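Local coordinates for putative secreted cellulose-binding protein (Streptomyces coelicolor, PDB 4OY6) that probably oxidises cellulose at a surface copper site, as a secreted lytic polysaccharide monooxygenase of the AA10 family, at residues P88-V100 / E150-V164. Residues are numbered along the deposited sequence; the frame is centred on the assembly and turned at random.
Sequences PWQTTDVTDDFTV and EIPVSTSGLTGRHVV
With CG anti to the backbone N (chi1 175°) and the chain bent at chi3 (-80°), Arg161 carries its guanidinium to the carbonyl of Trp89. Both terminal nitrogens meet that single oxygen end-on, NH1 at 2.8 Å on a lone pair of Trp89 O and NH2 tilted from the carbonyl plane, while Thr91 CG2 sits over one face of the group. Replacing Arg161 with alanine is likely to deprive Trp89 O of both donors and the Thr91 methyl of its flat partner. At the far end, Phe98 CG lies between its own N and carbonyl carbon (chi1 62°), which lays the ring beside Val153, whose CB stands over one face 4.2 Å from the centroid; the Val164 side chain slides past oppositely, its CG2 3.9 Å from Phe98 CZ. Paired backbone hydrogen bonds join Phe98 to Val153 and Val100 to Ile151 in antiparallel strands 97-100 and 150-154. Asp96 O accepts from Thr155 OG1, in its carbonyl plane, and from Thr155 N, above it; waters link the Asp96 carboxylate to Gly157 N and Leu158 O. Loop 155-160, joining the two sheets of this immunoglobulin-like sandwich, thus adds polar links beside the strands' apolar packing. The example illustrates one carbonyl serving two donors, and the guanidinium charge would probably polarise that of Trp89.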
ATOM      1  N   PRO A  88       4.956 -14.406  -0.434  1.00 10.08           N
ATOM      2  CA  PRO A  88       3.879 -14.526   0.548  1.00  9.96           C
ATOM      3  C   PRO A  88       3.885 -13.400   1.596  1.00  9.16           C
ATOM      4  O   PRO A  88       4.159 -13.620   2.779  1.00 10.21           O
ATOM      5  CB  PRO A  88       4.157 -15.898   1.168  1.00 11.04           C
ATOM      6  CG  PRO A  88       5.649 -15.998   1.133  1.00 11.95           C
ATOM      7  CD  PRO A  88       6.017 -15.423  -0.213  1.00 11.22           C
ATOM      8  N   TRP A  89       3.578 -12.188   1.141  1.00  8.46           N
ATOM      9  CA  TRP A  89       3.456 -11.035   2.022  1.00  8.16           C
ATOM     10  C   TRP A  89       2.407 -11.349   3.081  1.00  7.74           C
ATOM     11  O   TRP A  89       1.361 -11.933   2.797  1.00  9.15           O
ATOM     12  CB  TRP A  89       3.033  -9.803   1.227  1.00  8.18           C
ATOM     13  CG  TRP A  89       4.129  -9.270   0.349  1.00  8.56           C
ATOM     14  CD1 TRP A  89       4.373  -9.575  -0.947  1.00  8.62           C
ATOM     15  CD2 TRP A  89       5.098  -8.296   0.724  1.00  7.61           C
ATOM     16  NE1 TRP A  89       5.455  -8.886  -1.406  1.00  8.23           N
ATOM     17  CE2 TRP A  89       5.940  -8.096  -0.390  1.00  7.75           C
ATOM     18  CE3 TRP A  89       5.353  -7.601   1.895  1.00  8.27           C
ATOM     19  CZ2 TRP A  89       7.005  -7.214  -0.350  1.00  7.95           C
ATOM     20  CZ3 TRP A  89       6.437  -6.756   1.931  1.00  8.52           C
ATOM     21  CH2 TRP A  89       7.239  -6.572   0.829  1.00  7.97           C
ATOM     22  N   GLN A  90       2.655 -10.930   4.311  1.00  7.67           N
ATOM     23  CA  GLN A  90       1.687 -11.158   5.384  1.00  8.01           C
ATOM     24  C   GLN A  90       0.398 -10.386   5.146  1.00  7.22           C
ATOM     25  O   GLN A  90       0.450  -9.178   4.907  1.00  7.86           O
ATOM     26  CB  GLN A  90       2.322 -10.728   6.705  1.00 10.24           C
ATOM     27  CG  GLN A  90       1.430 -10.795   7.911  1.00 12.87           C
ATOM     28  CD  GLN A  90       1.034 -12.187   8.238  1.00 14.40           C
ATOM     29  OE1 GLN A  90       1.866 -13.076   8.367  1.00 16.84           O
ATOM     30  NE2 GLN A  90      -0.245 -12.407   8.347  1.00 15.51           N
ATOM     31  N   THR A  91      -0.738 -11.062   5.214  1.00  8.58           N
ATOM     32  CA  THR A  91      -2.028 -10.400   5.027  1.00  8.00           C
ATOM     33  C   THR A  91      -2.644  -9.976   6.360  1.00  8.56           C
ATOM     34  O   THR A  91      -2.270 -10.456   7.436  1.00 10.89           O
ATOM     35  CB  THR A  91      -2.994 -11.324   4.280  1.00  8.79           C
ATOM     36  OG1 THR A  91      -3.124 -12.569   4.973  1.00 10.65           O
ATOM     37  CG2 THR A  91      -2.541 -11.583   2.875  1.00  9.34           C
ATOM     38  N   THR A  92      -3.591  -9.049   6.257  1.00  8.32           N
ATOM     39  CA  THR A  92      -4.537  -8.706   7.304  1.00  8.42           C
ATOM     40  C   THR A  92      -5.896  -9.277   6.899  1.00  7.61           C
ATOM     41  O   THR A  92      -6.327  -9.076   5.764  1.00  8.30           O
ATOM     42  CB  THR A  92      -4.666  -7.156   7.419  1.00  9.44           C
ATOM     43  OG1 THR A  92      -3.390  -6.591   7.737  1.00 11.68           O
ATOM     44  CG2 THR A  92      -5.651  -6.762   8.496  1.00 11.26           C
ATOM     45  N   ASP A  93      -6.584  -9.951   7.813  1.00  7.59           N
ATOM     46  CA  ASP A  93      -7.943 -10.405   7.522  1.00  7.85           C
ATOM     47  C   ASP A  93      -8.867  -9.199   7.427  1.00  8.45           C
ATOM     48  O   ASP A  93      -8.818  -8.323   8.286  1.00  9.85           O
ATOM     49  CB  ASP A  93      -8.461 -11.337   8.621  1.00  8.85           C
ATOM     50  CG  ASP A  93      -7.952 -12.752   8.504  1.00  9.46           C
ATOM     51  OD1 ASP A  93      -7.066 -13.041   7.699  1.00 10.09           O
ATOM     52  OD2 ASP A  93      -8.471 -13.622   9.236  1.00 11.18           O
ATOM     53  N   VAL A  94      -9.708  -9.190   6.406  1.00  8.52           N
ATOM     54  CA  VAL A  94     -10.756  -8.190   6.271  1.00  8.70           C
ATOM     55  C   VAL A  94     -12.065  -8.884   5.947  1.00  8.99           C
ATOM     56  O   VAL A  94     -12.080  -9.992   5.401  1.00 11.64           O
ATOM     57  CB  VAL A  94     -10.437  -7.153   5.160  1.00  8.95           C
ATOM     58  CG1 VAL A  94      -9.181  -6.360   5.481  1.00  9.50           C
ATOM     59  CG2 VAL A  94     -10.314  -7.812   3.784  1.00  9.91           C
ATOM     60  N   THR A  95     -13.151  -8.215   6.305  1.00  9.43           N
ATOM     61  CA  THR A  95     -14.479  -8.604   5.888  1.00 10.42           C
ATOM     62  C   THR A  95     -14.775  -7.958   4.535  1.00  9.50           C
ATOM     63  O   THR A  95     -14.020  -7.105   4.048  1.00  9.71           O
ATOM     64  CB  THR A  95     -15.525  -8.203   6.966  1.00 11.94           C
ATOM     65  OG1 THR A  95     -15.315  -6.833   7.383  1.00 14.41           O
ATOM     66  CG2 THR A  95     -15.359  -9.111   8.170  1.00 15.56           C
ATOM     67  N   ASP A  96     -15.876  -8.366   3.905  1.00  9.30           N
ATOM     68  CA  ASP A  96     -16.189  -7.873   2.559  1.00  8.86           C
ATOM     69  C   ASP A  96     -16.316  -6.344   2.527  1.00  8.10           C
ATOM     70  O   ASP A  96     -15.920  -5.706   1.528  1.00  8.76           O
ATOM     71  CB  ASP A  96     -17.486  -8.478   2.039  1.00  8.94           C
ATOM     72  CG  ASP A  96     -17.405  -9.935   1.638  1.00 10.14           C
ATOM     73  OD1 ASP A  96     -16.348 -10.561   1.718  1.00 11.51           O
ATOM     74  OD2 ASP A  96     -18.495 -10.430   1.235  1.00 10.73           O
ATOM     75  N   ASP A  97     -16.892  -5.794   3.588  1.00  8.46           N
ATOM     76  CA  ASP A  97     -16.921  -4.362   3.823  1.00  8.99           C
ATOM     77  C   ASP A  97     -15.831  -4.067   4.844  1.00  9.60           C
ATOM     78  O   ASP A  97     -15.813  -4.662   5.928  1.00 10.81           O
ATOM     79  CB  ASP A  97     -18.267  -3.892   4.395  1.00  9.03           C
ATOM     80  CG  ASP A  97     -19.440  -4.223   3.514  1.00 11.38           C
ATOM     81  OD1 ASP A  97     -19.288  -4.301   2.292  1.00  9.97           O
ATOM     82  OD2 ASP A  97     -20.530  -4.368   4.082  1.00 16.53           O
ATOM     83  N   PHE A  98     -14.928  -3.159   4.519  1.00  8.61           N
ATOM     84  CA  PHE A  98     -13.817  -2.848   5.405  1.00  8.83           C
ATOM     85  C   PHE A  98     -13.454  -1.386   5.219  1.00  8.53           C
ATOM     86  O   PHE A  98     -13.756  -0.758   4.199  1.00  9.90           O
ATOM     87  CB  PHE A  98     -12.610  -3.769   5.146  1.00  9.12           C
ATOM     88  CG  PHE A  98     -12.022  -3.647   3.776  1.00  9.55           C
ATOM     89  CD1 PHE A  98     -12.559  -4.347   2.706  1.00 10.37           C
ATOM     90  CD2 PHE A  98     -10.913  -2.838   3.531  1.00 10.25           C
ATOM     91  CE1 PHE A  98     -12.022  -4.228   1.418  1.00 11.33           C
ATOM     92  CE2 PHE A  98     -10.374  -2.744   2.264  1.00 10.96           C
ATOM     93  CZ  PHE A  98     -10.938  -3.422   1.207  1.00 11.32           C
ATOM     94  N   THR A  99     -12.835  -0.833   6.247  1.00  8.90           N
ATOM     95  CA  THR A  99     -12.413   0.562   6.224  1.00  9.40           C
ATOM     96  C   THR A  99     -10.933   0.665   5.939  1.00  9.05           C
ATOM     97  O   THR A  99     -10.128   0.038   6.609  1.00 12.82           O
ATOM     98  CB  THR A  99     -12.720   1.235   7.565  1.00 12.65           C
ATOM     99  OG1 THR A  99     -14.124   1.162   7.817  1.00 17.66           O
ATOM    100  CG2 THR A  99     -12.298   2.692   7.578  1.00 15.29           C
ATOM    101  N   VAL A 100     -10.579   1.449   4.942  1.00  7.88           N
ATOM    102  CA  VAL A 100      -9.194   1.822   4.710  1.00  8.61           C
ATOM    103  C   VAL A 100      -8.921   3.066   5.536  1.00  8.76           C
ATOM    104  O   VAL A 100      -9.573   4.115   5.339  1.00 10.03           O
ATOM    105  CB  VAL A 100      -8.916   2.060   3.215  1.00  8.80           C
ATOM    106  CG1 VAL A 100      -7.509   2.591   3.021  1.00 10.11           C
ATOM    107  CG2 VAL A 100      -9.141   0.772   2.436  1.00  9.76           C
ATOM    108  N   GLU A 150     -10.700   7.987   6.735  1.00 10.74           N
ATOM    109  CA  GLU A 150     -11.310   6.678   6.613  1.00 10.55           C
ATOM    110  C   GLU A 150     -12.134   6.580   5.332  1.00 10.04           C
ATOM    111  O   GLU A 150     -12.947   7.484   5.031  1.00 12.59           O
ATOM    112  CB  GLU A 150     -12.211   6.382   7.818  1.00 13.33           C
ATOM    113  CG  GLU A 150     -11.440   6.228   9.108  1.00 16.66           C
ATOM    114  CD  GLU A 150     -12.247   5.680  10.262  1.00 23.97           C
ATOM    115  OE1 GLU A 150     -13.453   5.423  10.122  1.00 31.20           O
ATOM    116  OE2 GLU A 150     -11.647   5.491  11.333  1.00 32.39           O
ATOM    117  N   ILE A 151     -11.894   5.519   4.576  1.00  9.86           N
ATOM    118  CA  ILE A 151     -12.633   5.233   3.357  1.00 10.08           C
ATOM    119  C   ILE A 151     -13.413   3.937   3.579  1.00  9.17           C
ATOM    120  O   ILE A 151     -12.809   2.875   3.707  1.00  9.83           O
ATOM    121  CB  ILE A 151     -11.740   5.040   2.123  1.00 11.27           C
ATOM    122  CG1 ILE A 151     -10.787   6.218   1.927  1.00 14.17           C
ATOM    123  CG2 ILE A 151     -12.611   4.838   0.890  1.00 11.88           C
ATOM    124  CD1 ILE A 151      -9.383   5.822   1.631  1.00 20.70           C
ATOM    125  N   PRO A 152     -14.748   4.023   3.649  1.00  9.37           N
ATOM    126  CA  PRO A 152     -15.557   2.808   3.845  1.00  9.60           C
ATOM    127  C   PRO A 152     -15.718   2.100   2.524  1.00  9.70           C
ATOM    128  O   PRO A 152     -16.416   2.582   1.639  1.00 12.74           O
ATOM    129  CB  PRO A 152     -16.878   3.340   4.366  1.00 13.28           C
ATOM    130  CG  PRO A 152     -16.966   4.726   3.803  1.00 15.94           C
ATOM    131  CD  PRO A 152     -15.574   5.238   3.587  1.00 12.66           C
ATOM    132  N   VAL A 153     -15.034   0.978   2.365  1.00  8.38           N
ATOM    133  CA  VAL A 153     -15.039   0.183   1.138  1.00  9.41           C
ATOM    134  C   VAL A 153     -16.043  -0.950   1.265  1.00  8.46           C
ATOM    135  O   VAL A 153     -16.155  -1.573   2.323  1.00  9.99           O
ATOM    136  CB  VAL A 153     -13.604  -0.373   0.838  1.00 10.78           C
ATOM    137  CG1 VAL A 153     -13.591  -1.275  -0.402  1.00 13.06           C
ATOM    138  CG2 VAL A 153     -12.629   0.775   0.631  1.00 12.53           C
ATOM    139  N   SER A 154     -16.740  -1.243   0.181  1.00  8.05           N
ATOM    140  CA  SER A 154     -17.655  -2.372   0.137  1.00  8.39           C
ATOM    141  C   SER A 154     -17.347  -3.198  -1.085  1.00  8.06           C
ATOM    142  O   SER A 154     -17.369  -2.701  -2.223  1.00  9.19           O
ATOM    143  CB  SER A 154     -19.101  -1.892   0.055  1.00  9.68           C
ATOM    144  OG  SER A 154     -20.008  -2.979  -0.019  1.00  9.21           O
ATOM    145  N   THR A 155     -17.108  -4.494  -0.864  1.00  8.06           N
ATOM    146  CA  THR A 155     -16.885  -5.449  -1.940  1.00  7.73           C
ATOM    147  C   THR A 155     -17.788  -6.655  -1.729  1.00  7.96           C
ATOM    148  O   THR A 155     -18.273  -6.879  -0.621  1.00  8.24           O
ATOM    149  CB  THR A 155     -15.415  -5.942  -2.012  1.00  8.15           C
ATOM    150  OG1 THR A 155     -15.142  -6.817  -0.912  1.00  8.13           O
ATOM    151  CG2 THR A 155     -14.437  -4.759  -2.030  1.00  9.93           C
ATOM    152  N   SER A 156     -17.990  -7.412  -2.797  1.00  8.09           N
ATOM    153  CA  SER A 156     -18.644  -8.711  -2.722  1.00  8.22           C
ATOM    154  C   SER A 156     -18.012  -9.632  -3.747  1.00  9.22           C
ATOM    155  O   SER A 156     -17.585  -9.183  -4.797  1.00 10.92           O
ATOM    156  CB  SER A 156     -20.154  -8.591  -2.973  1.00  8.79           C
ATOM    157  OG  SER A 156     -20.795  -7.746  -2.041  1.00  8.44           O
ATOM    158  N   GLY A 157     -17.962 -10.923  -3.438  1.00  9.39           N
ATOM    159  CA  GLY A 157     -17.414 -11.908  -4.355  1.00 10.88           C
ATOM    160  C   GLY A 157     -15.907 -12.026  -4.383  1.00 10.99           C
ATOM    161  O   GLY A 157     -15.360 -12.724  -5.238  1.00 15.51           O
ATOM    162  N   LEU A 158     -15.229 -11.365  -3.454  1.00  9.23           N
ATOM    163  CA  LEU A 158     -13.770 -11.513  -3.329  1.00  9.84           C
ATOM    164  C   LEU A 158     -13.472 -12.478  -2.199  1.00 11.29           C
ATOM    165  O   LEU A 158     -14.029 -12.347  -1.122  1.00 14.63           O
ATOM    166  CB  LEU A 158     -13.113 -10.168  -3.065  1.00 10.47           C
ATOM    167  CG  LEU A 158     -13.457  -9.081  -4.081  1.00 11.29           C
ATOM    168  CD1 LEU A 158     -12.731  -7.789  -3.744  1.00 13.32           C
ATOM    169  CD2 LEU A 158     -13.137  -9.503  -5.511  1.00 12.70           C
ATOM    170  N   THR A 159     -12.565 -13.411  -2.430  1.00  9.45           N
ATOM    171  CA  THR A 159     -12.188 -14.429  -1.451  1.00  9.78           C
ATOM    172  C   THR A 159     -10.685 -14.566  -1.395  1.00  8.56           C
ATOM    173  O   THR A 159      -9.989 -14.273  -2.375  1.00  8.50           O
ATOM    174  CB  THR A 159     -12.828 -15.783  -1.796  1.00 13.26           C
ATOM    175  OG1 THR A 159     -12.361 -16.212  -3.072  1.00 14.52           O
ATOM    176  CG2 THR A 159     -14.378 -15.672  -1.805  1.00 16.39           C
ATOM    177  N   GLY A 160     -10.188 -15.031  -0.255  1.00  8.63           N
ATOM    178  CA  GLY A 160      -8.785 -15.328  -0.153  1.00  8.93           C
ATOM    179  C   GLY A 160      -7.880 -14.118  -0.283  1.00  8.32           C
ATOM    180  O   GLY A 160      -8.247 -12.978   0.048  1.00  8.56           O
ATOM    181  N   ARG A 161      -6.658 -14.391  -0.722  1.00  8.02           N
ATOM    182  CA  ARG A 161      -5.570 -13.423  -0.746  1.00  7.79           C
ATOM    183  C   ARG A 161      -5.723 -12.414  -1.890  1.00  7.39           C
ATOM    184  O   ARG A 161      -5.817 -12.782  -3.061  1.00  8.84           O
ATOM    185  CB  ARG A 161      -4.245 -14.160  -0.896  1.00  8.09           C
ATOM    186  CG  ARG A 161      -3.048 -13.228  -1.058  1.00  8.20           C
ATOM    187  CD  ARG A 161      -1.747 -13.961  -1.287  1.00  9.11           C
ATOM    188  NE  ARG A 161      -1.145 -14.489  -0.077  1.00  8.82           N
ATOM    189  CZ  ARG A 161      -0.354 -13.793   0.719  1.00  8.71           C
ATOM    190  NH1 ARG A 161      -0.081 -12.521   0.468  1.00  8.37           N
ATOM    191  NH2 ARG A 161       0.189 -14.403   1.775  1.00  9.76           N
ATOM    192  N   HIS A 162      -5.670 -11.137  -1.515  1.00  7.15           N
ATOM    193  CA  HIS A 162      -5.689 -10.023  -2.466  1.00  7.13           C
ATOM    194  C   HIS A 162      -4.707  -8.938  -2.051  1.00  6.66           C
ATOM    195  O   HIS A 162      -4.153  -8.976  -0.955  1.00  7.24           O
ATOM    196  CB  HIS A 162      -7.103  -9.394  -2.581  1.00  7.42           C
ATOM    197  CG  HIS A 162      -8.113 -10.295  -3.221  1.00  7.35           C
ATOM    198  ND1 HIS A 162      -8.581 -10.090  -4.499  1.00  8.35           N
ATOM    199  CD2 HIS A 162      -8.700 -11.426  -2.779  1.00  7.87           C
ATOM    200  CE1 HIS A 162      -9.411 -11.073  -4.813  1.00  9.29           C
ATOM    201  NE2 HIS A 162      -9.497 -11.895  -3.782  1.00  8.57           N
ATOM    202  N   VAL A 163      -4.511  -7.977  -2.938  1.00  6.76           N
ATOM    203  CA  VAL A 163      -3.853  -6.718  -2.587  1.00  6.79           C
ATOM    204  C   VAL A 163      -4.854  -5.602  -2.813  1.00  6.71           C
ATOM    205  O   VAL A 163      -5.510  -5.548  -3.871  1.00  7.49           O
ATOM    206  CB  VAL A 163      -2.576  -6.454  -3.426  1.00  7.24           C
ATOM    207  CG1 VAL A 163      -1.809  -5.258  -2.879  1.00  9.14           C
ATOM    208  CG2 VAL A 163      -1.681  -7.669  -3.476  1.00  9.34           C
ATOM    209  N   VAL A 164      -4.966  -4.727  -1.818  1.00  6.26           N
ATOM    210  CA  VAL A 164      -5.689  -3.470  -1.925  1.00  6.84           C
ATOM    211  C   VAL A 164      -4.656  -2.414  -2.331  1.00  6.15           C
ATOM    212  O   VAL A 164      -3.566  -2.360  -1.772  1.00  7.25           O
ATOM    213  CB  VAL A 164      -6.369  -3.082  -0.610  1.00  7.52           C
ATOM    214  CG1 VAL A 164      -7.033  -1.726  -0.713  1.00  7.69           C
ATOM    215  CG2 VAL A 164      -7.352  -4.140  -0.165  1.00  9.75           C
TER
HETATM  216  O   HOH W   1     -18.718 -12.082  -0.964  1.00 15.49           O
HETATM  217  O   HOH W   2     -15.820 -12.995   0.750  1.00 22.65           O
HETATM  218  O   HOH W   3     -20.328  -6.351   1.001  1.00  9.09           O